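Local coordinates for protein VlsE1 (Borreliella burgdorferi, PDB 1L8W) that is a variable surface lipoprotein of the Lyme disease spirochaete and probably helps it evade the host immune response through antigenic variation, at residues V150-A160 against I248-D256. Residues are numbered along the deposited sequence; the frame is centred on the assembly and turned at random.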
loop_
_atom_site.group_PDB
_atom_site.type_symbol
_atom_site.label_atom_id
_atom_site.label_comp_id
_atom_site.label_asym_id
_atom_site.label_seq_id
_atom_site.Cartn_x
_atom_site.Cartn_y
_atom_site.Cartn_z
ATOM N N VAL A 150 3.924 -8.508 -15.303
ATOM C CA VAL A 150 4.588 -8.559 -14.013
ATOM C C VAL A 150 4.581 -7.109 -13.558
ATOM O O VAL A 150 4.799 -6.212 -14.370
ATOM C CB VAL A 150 6.068 -9.004 -14.128
ATOM C CG1 VAL A 150 6.724 -8.945 -12.757
ATOM C CG2 VAL A 150 6.160 -10.413 -14.702
ATOM N N ALA A 151 4.314 -6.871 -12.281
ATOM C CA ALA A 151 4.309 -5.507 -11.774
ATOM C C ALA A 151 5.732 -4.979 -11.844
ATOM O O ALA A 151 6.683 -5.748 -11.752
ATOM C CB ALA A 151 3.811 -5.475 -10.334
ATOM N N ASP A 152 5.871 -3.671 -12.014
ATOM C CA ASP A 152 7.187 -3.045 -12.081
ATOM C C ASP A 152 7.820 -3.179 -10.703
ATOM O O ASP A 152 7.312 -2.633 -9.724
ATOM C CB ASP A 152 7.045 -1.568 -12.471
ATOM C CG ASP A 152 8.387 -0.883 -12.682
ATOM O OD1 ASP A 152 9.059 -0.531 -11.688
ATOM O OD2 ASP A 152 8.768 -0.707 -13.852
ATOM N N LYS A 153 8.926 -3.910 -10.625
ATOM C CA LYS A 153 9.589 -4.132 -9.348
ATOM C C LYS A 153 10.160 -2.883 -8.689
ATOM O O LYS A 153 10.165 -2.782 -7.462
ATOM C CB LYS A 153 10.676 -5.203 -9.498
ATOM C CG LYS A 153 11.408 -5.173 -10.819
ATOM C CD LYS A 153 12.581 -6.141 -10.828
ATOM C CE LYS A 153 13.599 -5.763 -9.762
ATOM N NZ LYS A 153 14.791 -6.663 -9.750
ATOM N N ALA A 154 10.638 -1.932 -9.487
ATOM C CA ALA A 154 11.196 -0.702 -8.933
ATOM C C ALA A 154 10.097 0.144 -8.286
ATOM O O ALA A 154 10.344 0.856 -7.313
ATOM C CB ALA A 154 11.903 0.101 -10.026
ATOM N N SER A 155 8.889 0.077 -8.837
ATOM C CA SER A 155 7.756 0.820 -8.284
ATOM C C SER A 155 7.285 0.126 -7.002
ATOM O O SER A 155 7.029 0.779 -5.989
ATOM C CB SER A 155 6.604 0.867 -9.294
ATOM O OG SER A 155 5.478 1.542 -8.766
ATOM N N VAL A 156 7.179 -1.202 -7.057
ATOM C CA VAL A 156 6.744 -1.996 -5.906
ATOM C C VAL A 156 7.666 -1.802 -4.711
ATOM O O VAL A 156 7.240 -1.345 -3.653
ATOM C CB VAL A 156 6.713 -3.519 -6.229
ATOM C CG1 VAL A 156 6.248 -4.290 -5.016
ATOM C CG2 VAL A 156 5.795 -3.803 -7.402
ATOM N N LYS A 157 8.938 -2.145 -4.890
ATOM C CA LYS A 157 9.920 -2.033 -3.814
ATOM C C LYS A 157 10.118 -0.616 -3.331
ATOM O O LYS A 157 10.334 -0.391 -2.135
ATOM C CB LYS A 157 11.269 -2.612 -4.243
ATOM C CG LYS A 157 11.274 -4.115 -4.400
ATOM C CD LYS A 157 12.695 -4.645 -4.418
ATOM C CE LYS A 157 13.482 -4.081 -5.584
ATOM N NZ LYS A 157 12.802 -4.398 -6.871
ATOM N N GLY A 158 10.059 0.338 -4.260
ATOM C CA GLY A 158 10.230 1.729 -3.885
ATOM C C GLY A 158 9.059 2.233 -3.067
ATOM O O GLY A 158 9.226 2.976 -2.102
ATOM N N ILE A 159 7.854 1.834 -3.450
ATOM C CA ILE A 159 6.688 2.278 -2.709
ATOM C C ILE A 159 6.763 1.702 -1.298
ATOM O O ILE A 159 6.481 2.397 -0.322
ATOM C CB ILE A 159 5.387 1.852 -3.428
ATOM C CG1 ILE A 159 5.238 2.665 -4.721
ATOM C CG2 ILE A 159 4.166 2.082 -2.536
ATOM C CD1 ILE A 159 3.997 2.325 -5.515
ATOM N N ALA A 160 7.172 0.438 -1.198
ATOM C CA ALA A 160 7.298 -0.227 0.100
ATOM C C ALA A 160 8.373 0.442 0.967
ATOM O O ALA A 160 8.144 0.752 2.144
ATOM C CB ALA A 160 7.633 -1.704 -0.104
ATOM N N ILE A 248 5.688 -8.147 -0.980
ATOM C CA ILE A 248 6.432 -7.479 -2.052
ATOM C C ILE A 248 6.702 -8.463 -3.198
ATOM O O ILE A 248 6.484 -8.145 -4.368
ATOM C CB ILE A 248 7.775 -6.890 -1.527
ATOM C CG1 ILE A 248 7.489 -5.712 -0.588
ATOM C CG2 ILE A 248 8.662 -6.438 -2.690
ATOM C CD1 ILE A 248 8.730 -5.077 -0.006
ATOM N N ALA A 249 7.150 -9.665 -2.859
ATOM C CA ALA A 249 7.428 -10.685 -3.863
ATOM C C ALA A 249 6.147 -11.126 -4.571
ATOM O O ALA A 249 6.159 -11.462 -5.765
ATOM C CB ALA A 249 8.092 -11.884 -3.209
ATOM N N ALA A 250 5.043 -11.129 -3.828
ATOM C CA ALA A 250 3.754 -11.537 -4.380
ATOM C C ALA A 250 3.190 -10.462 -5.295
ATOM O O ALA A 250 2.645 -10.778 -6.353
ATOM C CB ALA A 250 2.754 -11.852 -3.242
ATOM N N ALA A 251 3.325 -9.200 -4.892
ATOM C CA ALA A 251 2.823 -8.070 -5.684
ATOM C C ALA A 251 3.526 -7.931 -7.046
ATOM O O ALA A 251 2.873 -7.706 -8.061
ATOM C CB ALA A 251 2.956 -6.768 -4.885
ATOM N N ILE A 252 4.851 -8.053 -7.076
ATOM C CA ILE A 252 5.558 -7.961 -8.348
ATOM C C ILE A 252 5.122 -9.123 -9.231
ATOM O O ILE A 252 4.788 -8.931 -10.406
ATOM C CB ILE A 252 7.094 -7.992 -8.158
ATOM C CG1 ILE A 252 7.544 -6.719 -7.437
ATOM C CG2 ILE A 252 7.790 -8.137 -9.522
ATOM C CD1 ILE A 252 9.008 -6.692 -7.046
ATOM N N GLY A 253 5.122 -10.334 -8.676
ATOM C CA GLY A 253 4.693 -11.486 -9.456
ATOM C C GLY A 253 5.720 -12.156 -10.361
ATOM O O GLY A 253 6.882 -11.733 -10.453
ATOM N N ASP A 254 5.256 -13.196 -11.052
ATOM C CA ASP A 254 6.067 -14.018 -11.950
ATOM C C ASP A 254 5.322 -14.277 -13.267
ATOM O O ASP A 254 4.098 -14.236 -13.308
ATOM C CB ASP A 254 6.379 -15.338 -11.227
ATOM C CG ASP A 254 7.092 -16.350 -12.102
ATOM O OD1 ASP A 254 6.442 -16.923 -13.005
ATOM O OD2 ASP A 254 8.302 -16.575 -11.879
ATOM N N LYS A 255 6.063 -14.548 -14.339
ATOM C CA LYS A 255 5.449 -14.793 -15.645
ATOM C C LYS A 255 4.662 -16.097 -15.768
ATOM O O LYS A 255 3.702 -16.160 -16.538
ATOM C CB LYS A 255 6.502 -14.731 -16.759
ATOM C CG LYS A 255 7.178 -13.366 -16.908
ATOM C CD LYS A 255 7.801 -13.179 -18.284
ATOM C CE LYS A 255 6.725 -13.098 -19.372
ATOM N NZ LYS A 255 7.283 -12.905 -20.754
ATOM N N ASP A 256 5.049 -17.134 -15.026
ATOM C CA ASP A 256 4.330 -18.406 -15.099
ATOM C C ASP A 256 2.955 -18.325 -14.451
ATOM O O ASP A 256 2.123 -19.217 -14.625
ATOM C CB ASP A 256 5.118 -19.539 -14.435
ATOM C CG ASP A 256 6.342 -19.939 -15.227
ATOM O OD1 ASP A 256 6.359 -19.683 -16.451
ATOM O OD2 ASP A 256 7.279 -20.517 -14.628
#
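Ala-151 N donates to Ile-252 O (2.8 Å) where helix 153-160 begins and helix 248-252 ends, the two running roughly antiparallel at 148° with their axes 9.6 Å apart at closest approach. The N-H approaches a lone pair of the oxygen within the plane of the carbonyl and gives the last turn of 248-252 a partner beyond its own helix; Gly-253, with positive phi, then turns the chain out of it.

Ile-252 sits between the 150-152 loop and the first turn of 153-160. Because chi1 of -67° sets CG2 of Ile-252 anti to the backbone N, this methyl meets Val-150 CG1 at 3.5 Å, while the CG1 branch, set beside the backbone N, turns to Val-156 CG2, 3.4 Å away. Its CD1 reaches Lys-153 CB at 3.3 Å, a tight fit. Further along, Val-156 CG1 bridges Ile-248 CG2 and Ala-251 CB, and Ile-248 CD1 ends against Ala-160 CB at 3.5 Å.

Asp-152 N-caps the helix starting at Lys-153 through OD1, which takes Ser-155 N on its anti lone pair, and Ser-155 OG is hydrogen-bonded to Ala-131 O and Lys-283 N. Helix 269-281 backs 248-252, Arg-279 NH1 donating to Ala-251 O.

In this largely helical surface antigen, Ala-151 N thus satisfies Ile-252 O and fixes one helix end to the loop by a directional bond, while aliphatic branches bury most of the remaining interface.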